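Local coordinates for protein PKS (PDB 5YDA) that serves as the acyltransferase domain of SpnD, a polyketide synthase of splenocin biosynthesis, and transfers acyl units with broad selectivity, at residues A[145-150]-A[217-222]; A[182-187]-A[207-212]; A[304-309]-A[348-353]; A[378-383]-A[392-397]. All blocks are in the same frame, centred on the assembly; numbering follows the deposited sequence.

Interaction 1. Residues A[145-150]-A[217-222]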
loop_
_atom_site.group_PDB
_atom_site.type_symbol
_atom_site.label_atom_id
_atom_site.label_comp_id
_atom_site.label_asym_id
_atom_site.label_seq_id
_atom_site.Cartn_x
_atom_site.Cartn_y
_atom_site.Cartn_z
ATOM N N ALA A 145 12.674 -14.170 2.589
ATOM C CA ALA A 145 12.347 -15.594 2.580
ATOM C C ALA A 145 13.381 -16.404 3.361
ATOM O O ALA A 145 13.024 -17.332 4.103
ATOM C CB ALA A 145 12.227 -16.104 1.137
ATOM N N ALA A 146 14.668 -16.057 3.224
ATOM C CA ALA A 146 15.701 -16.779 3.966
ATOM C C ALA A 146 15.568 -16.538 5.461
ATOM O O ALA A 146 15.637 -17.485 6.250
ATOM C CB ALA A 146 17.096 -16.382 3.483
ATOM N N VAL A 147 15.346 -15.284 5.870
ATOM C CA VAL A 147 15.185 -15.005 7.292
ATOM C C VAL A 147 13.987 -15.750 7.861
ATOM O O VAL A 147 14.023 -16.203 9.010
ATOM C CB VAL A 147 15.071 -13.489 7.530
ATOM C CG1 VAL A 147 14.619 -13.208 8.962
ATOM C CG2 VAL A 147 16.408 -12.815 7.252
ATOM N N LEU A 148 12.925 -15.926 7.061
ATOM C CA LEU A 148 11.643 -16.439 7.542
ATOM C C LEU A 148 11.560 -17.958 7.615
ATOM O O LEU A 148 10.630 -18.480 8.238
ATOM C CB LEU A 148 10.516 -15.977 6.618
ATOM C CG LEU A 148 9.491 -14.949 7.048
ATOM C CD1 LEU A 148 8.486 -14.867 5.937
ATOM C CD2 LEU A 148 8.808 -15.323 8.351
ATOM N N ARG A 149 12.456 -18.679 6.956
ATOM C CA ARG A 149 12.292 -20.130 6.874
ATOM C C ARG A 149 12.159 -20.816 8.228
ATOM O O ARG A 149 11.286 -21.695 8.354
ATOM C CB ARG A 149 13.449 -20.745 6.070
ATOM C CG ARG A 149 13.170 -22.200 5.696
ATOM C CD ARG A 149 14.278 -22.801 4.846
ATOM N NE ARG A 149 14.417 -22.161 3.540
ATOM C CZ ARG A 149 14.007 -22.709 2.401
ATOM N NH1 ARG A 149 14.200 -22.047 1.265
ATOM N NH2 ARG A 149 13.434 -23.910 2.379
ATOM N N PRO A 150 12.950 -20.497 9.258
ATOM C CA PRO A 150 12.762 -21.204 10.536
ATOM C C PRO A 150 11.427 -20.909 11.208
ATOM O O PRO A 150 10.835 -21.814 11.817
ATOM C CB PRO A 150 13.950 -20.733 11.390
ATOM C CG PRO A 150 14.490 -19.522 10.703
ATOM C CD PRO A 150 14.173 -19.667 9.257
ATOM N N GLU A 217 14.208 -8.915 12.474
ATOM C CA GLU A 217 13.588 -9.276 13.742
ATOM C C GLU A 217 12.065 -9.271 13.652
ATOM O O GLU A 217 11.414 -10.083 14.318
ATOM C CB GLU A 217 14.025 -8.317 14.857
ATOM C CG GLU A 217 15.525 -8.228 15.101
ATOM C CD GLU A 217 15.856 -7.331 16.295
ATOM O OE1 GLU A 217 16.877 -7.598 16.976
ATOM O OE2 GLU A 217 15.087 -6.365 16.558
ATOM N N ALA A 218 11.489 -8.369 12.840
ATOM C CA ALA A 218 10.030 -8.265 12.747
ATOM C C ALA A 218 9.418 -9.490 12.069
ATOM O O ALA A 218 8.375 -9.990 12.515
ATOM C CB ALA A 218 9.632 -6.998 11.999
ATOM N N LEU A 219 10.072 -10.012 11.021
ATOM C CA LEU A 219 9.520 -11.116 10.238
ATOM C C LEU A 219 8.983 -12.275 11.087
ATOM O O LEU A 219 7.799 -12.612 10.950
ATOM C CB LEU A 219 10.567 -11.589 9.230
ATOM C CG LEU A 219 10.788 -10.706 7.991
ATOM C CD1 LEU A 219 12.070 -11.113 7.282
ATOM C CD2 LEU A 219 9.593 -10.812 7.036
ATOM N N PRO A 220 9.762 -12.898 11.979
ATOM C CA PRO A 220 9.169 -13.999 12.760
ATOM C C PRO A 220 8.091 -13.531 13.734
ATOM O O PRO A 220 7.166 -14.297 14.019
ATOM C CB PRO A 220 10.375 -14.621 13.496
ATOM C CG PRO A 220 11.419 -13.560 13.514
ATOM C CD PRO A 220 11.171 -12.641 12.345
ATOM N N VAL A 221 8.162 -12.298 14.231
ATOM C CA VAL A 221 7.169 -11.819 15.193
ATOM C C VAL A 221 5.824 -11.602 14.509
ATOM O O VAL A 221 4.772 -12.019 15.016
ATOM C CB VAL A 221 7.657 -10.530 15.876
ATOM C CG1 VAL A 221 6.530 -9.914 16.699
ATOM C CG2 VAL A 221 8.869 -10.819 16.758
ATOM N N VAL A 222 5.836 -10.934 13.352
ATOM C CA VAL A 222 4.618 -10.810 12.550
ATOM C C VAL A 222 4.042 -12.188 12.236
ATOM O O VAL A 222 2.824 -12.394 12.307
ATOM C CB VAL A 222 4.915 -10.007 11.266
ATOM C CG1 VAL A 222 3.710 -10.035 10.321
ATOM C CG2 VAL A 222 5.304 -8.575 11.627
#
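L148 and P220 mark the point where helices 135-152 and 215-231 draw together: the axes of segments 145-150 and 217-222 come within 9.0 Å of each other at a signed crossing angle of -44°, and the CA atoms of these two residues lie 6.3 Å apart. On the 217-222 side L219 contributes most, its two methyls divided between consecutive residues of the other helix. Its CD1 rests against V147, 3.7 Å from CG1 and nearly as close to CB; with CG1 opposite the backbone N (chi1 168°), that methyl and CB both face L219 CD1. The other branch, L219 CD2, lies 4.1 Å from L148 CG. In both pairs the side chains meet at about a right angle. This is helix-helix packing within the acyltransferase domain, about 20 Å from the centre of the chain, where M173 of helix 169-188 packs on L148, and F176 and V177 pack on L219. L148 has an unstaggered chi1 of -110°, and its CD2 ends 3.9 Å from L219 O, an apolar contact with the backbone. Each helix is kinked at a proline, P150 in one and P220 in the other, because the ring nitrogen cannot donate to the preceding turn.

Interaction 2. Residues A[182-187]-A[207-212]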
loop_
_atom_site.group_PDB
_atom_site.type_symbol
_atom_site.label_atom_id
_atom_site.label_comp_id
_atom_site.label_asym_id
_atom_site.label_seq_id
_atom_site.Cartn_x
_atom_site.Cartn_y
_atom_site.Cartn_z
ATOM N N LEU A 182 8.231 -3.808 -2.099
ATOM C CA LEU A 182 7.741 -2.734 -2.954
ATOM C C LEU A 182 8.138 -1.365 -2.406
ATOM O O LEU A 182 8.573 -0.486 -3.154
ATOM C CB LEU A 182 6.222 -2.863 -3.088
ATOM C CG LEU A 182 5.470 -2.048 -4.135
ATOM C CD1 LEU A 182 6.256 -1.984 -5.436
ATOM C CD2 LEU A 182 4.162 -2.776 -4.335
ATOM N N ALA A 183 8.005 -1.162 -1.101
ATOM C CA ALA A 183 8.456 0.104 -0.530
ATOM C C ALA A 183 9.968 0.296 -0.714
ATOM O O ALA A 183 10.415 1.386 -1.093
ATOM C CB ALA A 183 8.073 0.186 0.948
ATOM N N ARG A 184 10.771 -0.751 -0.463
ATOM C CA ARG A 184 12.215 -0.629 -0.699
ATOM C C ARG A 184 12.514 -0.304 -2.158
ATOM O O ARG A 184 13.402 0.502 -2.450
ATOM C CB ARG A 184 12.963 -1.906 -0.313
ATOM C CG ARG A 184 12.804 -2.385 1.120
ATOM C CD ARG A 184 13.179 -1.352 2.166
ATOM N NE ARG A 184 14.387 -0.615 1.827
ATOM C CZ ARG A 184 14.895 0.358 2.574
ATOM N NH1 ARG A 184 15.981 0.994 2.168
ATOM N NH2 ARG A 184 14.318 0.692 3.723
ATOM N N THR A 185 11.780 -0.922 -3.090
ATOM C CA THR A 185 12.007 -0.652 -4.509
ATOM C C THR A 185 11.743 0.807 -4.846
ATOM O O THR A 185 12.507 1.429 -5.589
ATOM C CB THR A 185 11.129 -1.568 -5.362
ATOM O OG1 THR A 185 11.458 -2.936 -5.090
ATOM C CG2 THR A 185 11.329 -1.292 -6.817
ATOM N N LEU A 186 10.668 1.378 -4.308
ATOM C CA LEU A 186 10.389 2.788 -4.574
ATOM C C LEU A 186 11.442 3.689 -3.937
ATOM O O LEU A 186 11.843 4.700 -4.525
ATOM C CB LEU A 186 8.987 3.151 -4.067
ATOM C CG LEU A 186 7.866 2.716 -5.013
ATOM C CD1 LEU A 186 6.562 2.617 -4.280
ATOM C CD2 LEU A 186 7.751 3.735 -6.099
ATOM N N MET A 187 11.902 3.337 -2.735
ATOM C CA MET A 187 12.888 4.169 -2.057
ATOM C C MET A 187 14.215 4.175 -2.813
ATOM O O MET A 187 14.858 5.225 -2.942
ATOM C CB MET A 187 13.064 3.696 -0.617
ATOM C CG MET A 187 11.825 3.964 0.269
ATOM S SD MET A 187 11.842 3.015 1.812
ATOM C CE MET A 187 12.419 4.236 2.988
ATOM N N ALA A 207 6.349 0.326 10.546
ATOM C CA ALA A 207 7.352 0.422 11.592
ATOM C C ALA A 207 8.717 -0.024 11.081
ATOM O O ALA A 207 9.735 0.586 11.426
ATOM C CB ALA A 207 6.923 -0.392 12.817
ATOM N N CYS A 208 8.760 -1.064 10.237
ATOM C CA CYS A 208 10.035 -1.470 9.654
ATOM C C CYS A 208 10.581 -0.396 8.728
ATOM O O CYS A 208 11.785 -0.095 8.747
ATOM C CB CYS A 208 9.898 -2.786 8.894
ATOM S SG CYS A 208 9.573 -4.169 9.944
ATOM N N LEU A 209 9.711 0.192 7.905
ATOM C CA LEU A 209 10.169 1.225 6.988
ATOM C C LEU A 209 10.638 2.461 7.738
ATOM O O LEU A 209 11.549 3.146 7.274
ATOM C CB LEU A 209 9.057 1.597 6.015
ATOM C CG LEU A 209 8.903 0.959 4.634
ATOM C CD1 LEU A 209 10.050 0.036 4.258
ATOM C CD2 LEU A 209 7.549 0.255 4.527
ATOM N N ALA A 210 10.017 2.768 8.883
ATOM C CA ALA A 210 10.350 3.949 9.670
ATOM C C ALA A 210 11.578 3.762 10.545
ATOM O O ALA A 210 12.016 4.733 11.163
ATOM C CB ALA A 210 9.175 4.350 10.570
ATOM N N GLY A 211 12.138 2.554 10.617
ATOM C CA GLY A 211 13.261 2.285 11.484
ATOM C C GLY A 211 12.891 1.848 12.883
ATOM O O GLY A 211 13.784 1.499 13.664
ATOM N N VAL A 212 11.600 1.856 13.224
ATOM C CA VAL A 212 11.166 1.435 14.552
ATOM C C VAL A 212 11.574 -0.004 14.819
ATOM O O VAL A 212 12.009 -0.348 15.926
ATOM C CB VAL A 212 9.648 1.626 14.691
ATOM C CG1 VAL A 212 9.156 1.074 16.015
ATOM C CG2 VAL A 212 9.319 3.095 14.558
#
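M187 N donates to A183 O at 3.0 Å, a regular helical bond that sets these two residues one turn apart on the same face of helix 169-188, the face that receives L209. The partner is the last turn of helix 201-210, which follows strand 195-198 through a GxSxG sequence (G198, S200, G202) consistent with the nucleophile elbow of the acyltransferase fold. L209 carries the whole contact from its side. Its CD2 meets A183 CB at 3.6 Å, close packing that the small alanine side chain permits, while CD1, still near A183 CB, also touches R184 and M187. L209 CD1 lies 4.0 Å from R184 CD, so the arginine is touched through a methylene, and the two side chains run past each other in opposite directions. R184 is folded back by bends at chi2 (-56°) and chi3 (-42°), which brings its guanidinium beside M187. Across the segments M187 SD reaches L209 CD1 at 4.3 Å. Y180, one turn before A183 and R184, also packs on L209. The helix bearing L209 ends in a Schellman motif: G211, with phi 89°, donates from N to C208 O, and V212 N makes a weak bond to A207 O. Within segment 182-187, M187 SD sits 3.9 Å above one face of the R184 guanidinium plane, displaced toward its rim.

Interaction 3. Residues A[304-309]-A[348-353]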
loop_
_atom_site.group_PDB
_atom_site.type_symbol
_atom_site.label_atom_id
_atom_site.label_comp_id
_atom_site.label_asym_id
_atom_site.label_seq_id
_atom_site.Cartn_x
_atom_site.Cartn_y
_atom_site.Cartn_z
ATOM N N PRO A 304 -6.928 -13.743 25.533
ATOM C CA PRO A 304 -6.062 -14.828 26.032
ATOM C C PRO A 304 -4.648 -14.869 25.444
ATOM O O PRO A 304 -3.776 -15.474 26.076
ATOM C CB PRO A 304 -6.844 -16.101 25.668
ATOM C CG PRO A 304 -8.279 -15.662 25.584
ATOM C CD PRO A 304 -8.203 -14.272 25.000
ATOM N N ILE A 305 -4.371 -14.275 24.277
ATOM C CA ILE A 305 -3.034 -14.383 23.681
ATOM C C ILE A 305 -2.232 -13.099 23.774
ATOM O O ILE A 305 -1.113 -13.054 23.257
ATOM C CB ILE A 305 -3.084 -14.877 22.221
ATOM C CG1 ILE A 305 -4.011 -14.015 21.348
ATOM C CG2 ILE A 305 -3.541 -16.324 22.179
ATOM C CD1 ILE A 305 -3.465 -12.625 20.923
ATOM N N LEU A 306 -2.762 -12.053 24.412
ATOM C CA LEU A 306 -2.056 -10.776 24.431
ATOM C C LEU A 306 -0.714 -10.885 25.151
ATOM O O LEU A 306 0.311 -10.391 24.660
ATOM C CB LEU A 306 -2.930 -9.702 25.083
ATOM C CG LEU A 306 -4.157 -9.249 24.279
ATOM C CD1 LEU A 306 -4.888 -8.124 24.997
ATOM C CD2 LEU A 306 -3.750 -8.820 22.871
ATOM N N GLU A 307 -0.704 -11.517 26.326
ATOM C CA GLU A 307 0.534 -11.603 27.101
ATOM C C GLU A 307 1.554 -12.487 26.400
ATOM O O GLU A 307 2.733 -12.124 26.281
ATOM C CB GLU A 307 0.246 -12.104 28.524
ATOM C CG GLU A 307 -0.302 -11.033 29.455
ATOM C CD GLU A 307 0.789 -10.085 29.953
ATOM O OE1 GLU A 307 1.013 -10.010 31.165
ATOM O OE2 GLU A 307 1.423 -9.397 29.145
ATOM N N SER A 308 1.115 -13.626 25.884
ATOM C CA SER A 308 2.007 -14.442 25.078
ATOM C C SER A 308 2.560 -13.662 23.894
ATOM O O SER A 308 3.730 -13.829 23.513
ATOM C CB SER A 308 1.276 -15.679 24.589
ATOM O OG SER A 308 2.053 -16.251 23.556
ATOM N N PHE A 309 1.736 -12.815 23.278
ATOM C CA PHE A 309 2.253 -12.070 22.140
ATOM C C PHE A 309 3.255 -11.015 22.589
ATOM O O PHE A 309 4.197 -10.707 21.853
ATOM C CB PHE A 309 1.112 -11.439 21.342
ATOM C CG PHE A 309 1.584 -10.625 20.175
ATOM C CD1 PHE A 309 2.382 -11.194 19.204
ATOM C CD2 PHE A 309 1.258 -9.294 20.068
ATOM C CE1 PHE A 309 2.837 -10.457 18.142
ATOM C CE2 PHE A 309 1.694 -8.543 18.993
ATOM C CZ PHE A 309 2.488 -9.126 18.036
ATOM N N HIS A 348 -1.990 -1.982 20.283
ATOM C CA HIS A 348 -2.270 -1.858 18.863
ATOM C C HIS A 348 -3.059 -3.057 18.352
ATOM O O HIS A 348 -4.009 -2.898 17.575
ATOM C CB HIS A 348 -0.966 -1.699 18.081
ATOM C CG HIS A 348 -1.166 -1.736 16.602
ATOM N ND1 HIS A 348 -0.963 -2.877 15.856
ATOM C CD2 HIS A 348 -1.594 -0.787 15.736
ATOM C CE1 HIS A 348 -1.247 -2.625 14.589
ATOM N NE2 HIS A 348 -1.629 -1.362 14.490
ATOM N N THR A 349 -2.704 -4.262 18.816
ATOM C CA THR A 349 -3.353 -5.492 18.380
ATOM C C THR A 349 -4.716 -5.696 19.035
ATOM O O THR A 349 -5.605 -6.315 18.434
ATOM C CB THR A 349 -2.411 -6.674 18.658
ATOM O OG1 THR A 349 -1.370 -6.676 17.668
ATOM C CG2 THR A 349 -3.136 -8.040 18.657
ATOM N N ARG A 350 -4.919 -5.162 20.239
ATOM C CA ARG A 350 -6.196 -5.331 20.923
ATOM C C ARG A 350 -7.224 -4.268 20.534
ATOM O O ARG A 350 -8.423 -4.560 20.487
ATOM C CB ARG A 350 -5.976 -5.307 22.439
ATOM C CG ARG A 350 -7.246 -5.279 23.267
ATOM C CD ARG A 350 -8.071 -6.532 23.067
ATOM N NE ARG A 350 -9.330 -6.479 23.807
ATOM C CZ ARG A 350 -10.394 -5.753 23.451
ATOM N NH1 ARG A 350 -10.373 -4.992 22.359
ATOM N NH2 ARG A 350 -11.486 -5.781 24.199
ATOM N N ARG A 351 -6.786 -3.056 20.243
ATOM C CA ARG A 351 -7.674 -1.909 20.185
ATOM C C ARG A 351 -8.069 -1.559 18.755
ATOM O O ARG A 351 -7.457 -1.991 17.769
ATOM C CB ARG A 351 -7.020 -0.704 20.867
ATOM C CG ARG A 351 -7.006 -0.874 22.400
ATOM C CD ARG A 351 -6.356 0.276 23.133
ATOM N NE ARG A 351 -6.889 1.589 22.767
ATOM C CZ ARG A 351 -6.353 2.739 23.179
ATOM N NH1 ARG A 351 -5.283 2.719 23.971
ATOM N NH2 ARG A 351 -6.874 3.904 22.805
ATOM N N THR A 352 -9.128 -0.764 18.671
ATOM C CA THR A 352 -9.688 -0.341 17.404
ATOM C C THR A 352 -8.625 0.271 16.504
ATOM O O THR A 352 -7.815 1.097 16.941
ATOM C CB THR A 352 -10.809 0.670 17.670
ATOM O OG1 THR A 352 -11.763 0.086 18.577
ATOM C CG2 THR A 352 -11.506 1.076 16.352
ATOM N N VAL A 353 -8.626 -0.150 15.243
ATOM C CA VAL A 353 -7.820 0.513 14.220
ATOM C C VAL A 353 -8.505 1.836 13.865
ATOM O O VAL A 353 -9.534 1.861 13.178
ATOM C CB VAL A 353 -7.633 -0.381 12.983
ATOM C CG1 VAL A 353 -6.853 0.335 11.913
ATOM C CG2 VAL A 353 -6.913 -1.679 13.364
#
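L306 packs on R350 and T349 in the apolar part of this contact, in which the first turn of helix 306-313 leans on the last turn of helix 342-350 in the acyltransferase domain; the CA atoms of L306 and R350 are 7.7 Å apart. L306 CD1 rests against the aliphatic stem of R350, 4.0 Å from CB and equally near CD, the two side chains crossing at a slant. The R350 chain, bent at chi2 (63°), carries its NE to a salt bridge with D303, just ahead of segment 304-309, so methylenes face the leucine while the charge is paired beside it. The other L306 methyl, CD2, is 4.3 Å from T349 CG2. Polar interactions lie around this packing and not across it. T349 OG1 is hydrogen-bonded to R225 NE of helix 215-231, a helix that also lines the F309 ring through V221 and L228. Past R350 the chain leaves helical geometry at R351 and pairs V353 with A257 and V259 of strand 254-261, in the four-stranded antiparallel sheet. The remaining contact sets a ring carbon obliquely against a hydroxyl: F309, its ring carried toward segment 348-353 with CG opposite the backbone N (chi1 178°), brings CE2 to 3.8 Å from T349 OG1.

Interaction 4. Residues A[378-383]-A[392-397]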
loop_
_atom_site.group_PDB
_atom_site.type_symbol
_atom_site.label_atom_id
_atom_site.label_comp_id
_atom_site.label_asym_id
_atom_site.label_seq_id
_atom_site.Cartn_x
_atom_site.Cartn_y
_atom_site.Cartn_z
ATOM N N SER A 378 -7.436 -0.492 -1.827
ATOM C CA SER A 378 -8.404 -0.488 -0.736
ATOM C C SER A 378 -8.177 0.681 0.222
ATOM O O SER A 378 -9.145 1.284 0.696
ATOM C CB SER A 378 -8.366 -1.829 0.002
ATOM O OG SER A 378 -7.102 -2.022 0.633
ATOM N N LEU A 379 -6.922 1.027 0.530
ATOM C CA LEU A 379 -6.709 2.167 1.429
ATOM C C LEU A 379 -6.907 3.497 0.713
ATOM O O LEU A 379 -7.303 4.490 1.342
ATOM C CB LEU A 379 -5.309 2.131 2.049
ATOM C CG LEU A 379 -4.957 0.916 2.905
ATOM C CD1 LEU A 379 -3.627 1.161 3.638
ATOM C CD2 LEU A 379 -6.077 0.565 3.880
ATOM N N THR A 380 -6.639 3.523 -0.596
ATOM C CA THR A 380 -6.880 4.717 -1.406
ATOM C C THR A 380 -8.356 5.121 -1.386
ATOM O O THR A 380 -8.676 6.310 -1.264
ATOM C CB THR A 380 -6.401 4.449 -2.838
ATOM O OG1 THR A 380 -4.992 4.210 -2.813
ATOM C CG2 THR A 380 -6.711 5.613 -3.775
ATOM N N LYS A 381 -9.272 4.142 -1.484
ATOM C CA LYS A 381 -10.704 4.451 -1.414
ATOM C C LYS A 381 -11.084 5.002 -0.047
ATOM O O LYS A 381 -11.861 5.964 0.048
ATOM C CB LYS A 381 -11.546 3.214 -1.724
ATOM C CG LYS A 381 -11.563 2.742 -3.174
ATOM C CD LYS A 381 -11.971 1.260 -3.199
ATOM C CE LYS A 381 -13.013 0.914 -4.240
ATOM N NZ LYS A 381 -12.501 0.833 -5.623
ATOM N N LEU A 382 -10.558 4.400 1.026
ATOM C CA LEU A 382 -10.836 4.916 2.364
ATOM C C LEU A 382 -10.341 6.351 2.506
ATOM O O LEU A 382 -11.031 7.202 3.088
ATOM C CB LEU A 382 -10.190 4.022 3.428
ATOM C CG LEU A 382 -10.581 2.535 3.431
ATOM C CD1 LEU A 382 -9.673 1.746 4.416
ATOM C CD2 LEU A 382 -12.101 2.344 3.746
ATOM N N ALA A 383 -9.148 6.639 1.967
ATOM C CA ALA A 383 -8.593 7.986 2.054
ATOM C C ALA A 383 -9.437 8.977 1.261
ATOM O O ALA A 383 -9.693 10.090 1.730
ATOM C CB ALA A 383 -7.141 7.997 1.559
ATOM N N PRO A 392 -7.149 15.099 -2.529
ATOM C CA PRO A 392 -5.878 14.375 -2.397
ATOM C C PRO A 392 -5.446 13.821 -3.748
ATOM O O PRO A 392 -6.276 13.475 -4.591
ATOM C CB PRO A 392 -6.211 13.249 -1.413
ATOM C CG PRO A 392 -7.606 12.924 -1.754
ATOM C CD PRO A 392 -8.272 14.277 -2.048
ATOM N N VAL A 393 -4.139 13.793 -3.973
ATOM C CA VAL A 393 -3.567 13.060 -5.094
ATOM C C VAL A 393 -3.181 11.685 -4.578
ATOM O O VAL A 393 -2.474 11.567 -3.570
ATOM C CB VAL A 393 -2.354 13.785 -5.692
ATOM C CG1 VAL A 393 -1.785 12.995 -6.879
ATOM C CG2 VAL A 393 -2.731 15.183 -6.118
ATOM N N THR A 394 -3.680 10.646 -5.235
ATOM C CA THR A 394 -3.414 9.286 -4.807
ATOM C C THR A 394 -2.738 8.556 -5.950
ATOM O O THR A 394 -2.948 8.872 -7.129
ATOM C CB THR A 394 -4.697 8.529 -4.362
ATOM O OG1 THR A 394 -5.585 8.347 -5.473
ATOM C CG2 THR A 394 -5.416 9.294 -3.256
ATOM N N VAL A 395 -1.884 7.615 -5.581
ATOM C CA VAL A 395 -1.101 6.851 -6.535
ATOM C C VAL A 395 -1.189 5.400 -6.128
ATOM O O VAL A 395 -1.014 5.060 -4.952
ATOM C CB VAL A 395 0.373 7.286 -6.580
ATOM C CG1 VAL A 395 1.176 6.310 -7.454
ATOM C CG2 VAL A 395 0.494 8.718 -7.073
ATOM N N THR A 396 -1.450 4.556 -7.094
ATOM C CA THR A 396 -1.575 3.139 -6.866
ATOM C C THR A 396 -0.370 2.445 -7.488
ATOM O O THR A 396 0.213 2.918 -8.465
ATOM C CB THR A 396 -2.926 2.668 -7.420
ATOM O OG1 THR A 396 -3.682 2.119 -6.339
ATOM C CG2 THR A 396 -2.785 1.686 -8.528
ATOM N N THR A 397 0.004 1.322 -6.912
ATOM C CA THR A 397 1.349 0.816 -7.090
ATOM C C THR A 397 1.402 -0.664 -7.476
ATOM O O THR A 397 2.401 -1.102 -8.063
ATOM C CB THR A 397 2.121 1.120 -5.788
ATOM O OG1 THR A 397 3.240 1.974 -6.030
ATOM C CG2 THR A 397 2.482 -0.067 -5.014
#
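With chi1 at -63°, T380 sets its methyl CG2 opposite the backbone N and its hydroxyl opposite the carbonyl carbon; in T394 a chi1 of 65° places OG1 between the backbone N and the carbonyl carbon. These two settings direct the T380 methyl at the T394 hydroxyl, CG2 to OG1 being 3.4 Å, a carbon-oxygen contact with no hydrogen bond. T380 CG2 also comes within 3.6 Å of T394 CB and 3.9 Å of its CG2, so one methyl touches all three side-chain heavy atoms of T394. The T380 hydroxyl is engaged by E372 OE1, while E372 OE2 takes the backbone N of L379; a single carboxylate thereby holds the first turn of helix 378-387. T380 OG1 and T396 OG1 are 4.3 Å apart, too far for a bond, and T396 OG1 bonds weakly to G376 O instead. The contact lies inside a beta-alpha-beta unit: strand 369-372, helix 378-387, then the edge strand 394-395, parallel to the first. T394 turns inward to the helix, A383 meets I359 and P392 meets W363, both of helix 355-366, and V395, pointing away from helix 378-387, packs on A414, R417 and L418 of helix 407-420.

In the fold
From the N terminus, segment 145-150 opens the first loop, which interaction 1 closes at 217-222. Interaction 2 (182-187 with 207-212) is nested inside that loop, and the two touch through A218 CB and C208 SG, 3.5 Å apart, where helices 201-210 and 215-231 follow each other. Interaction 3 then closes the loop from 304-309 to 348-353 and interaction 4 the short one from 378-383 to 392-397, in series, with none of the loops crossing. Interaction 3 touches interaction 1 where V221 O meets the F309 ring, joining helix 215-231 to helix 306-313. Interaction 4 lies at the edge of the mixed sheet, yet its T397 OG1 packs 3.8 Å from L186 CD1 of interaction 2, linking that edge to helix 169-188.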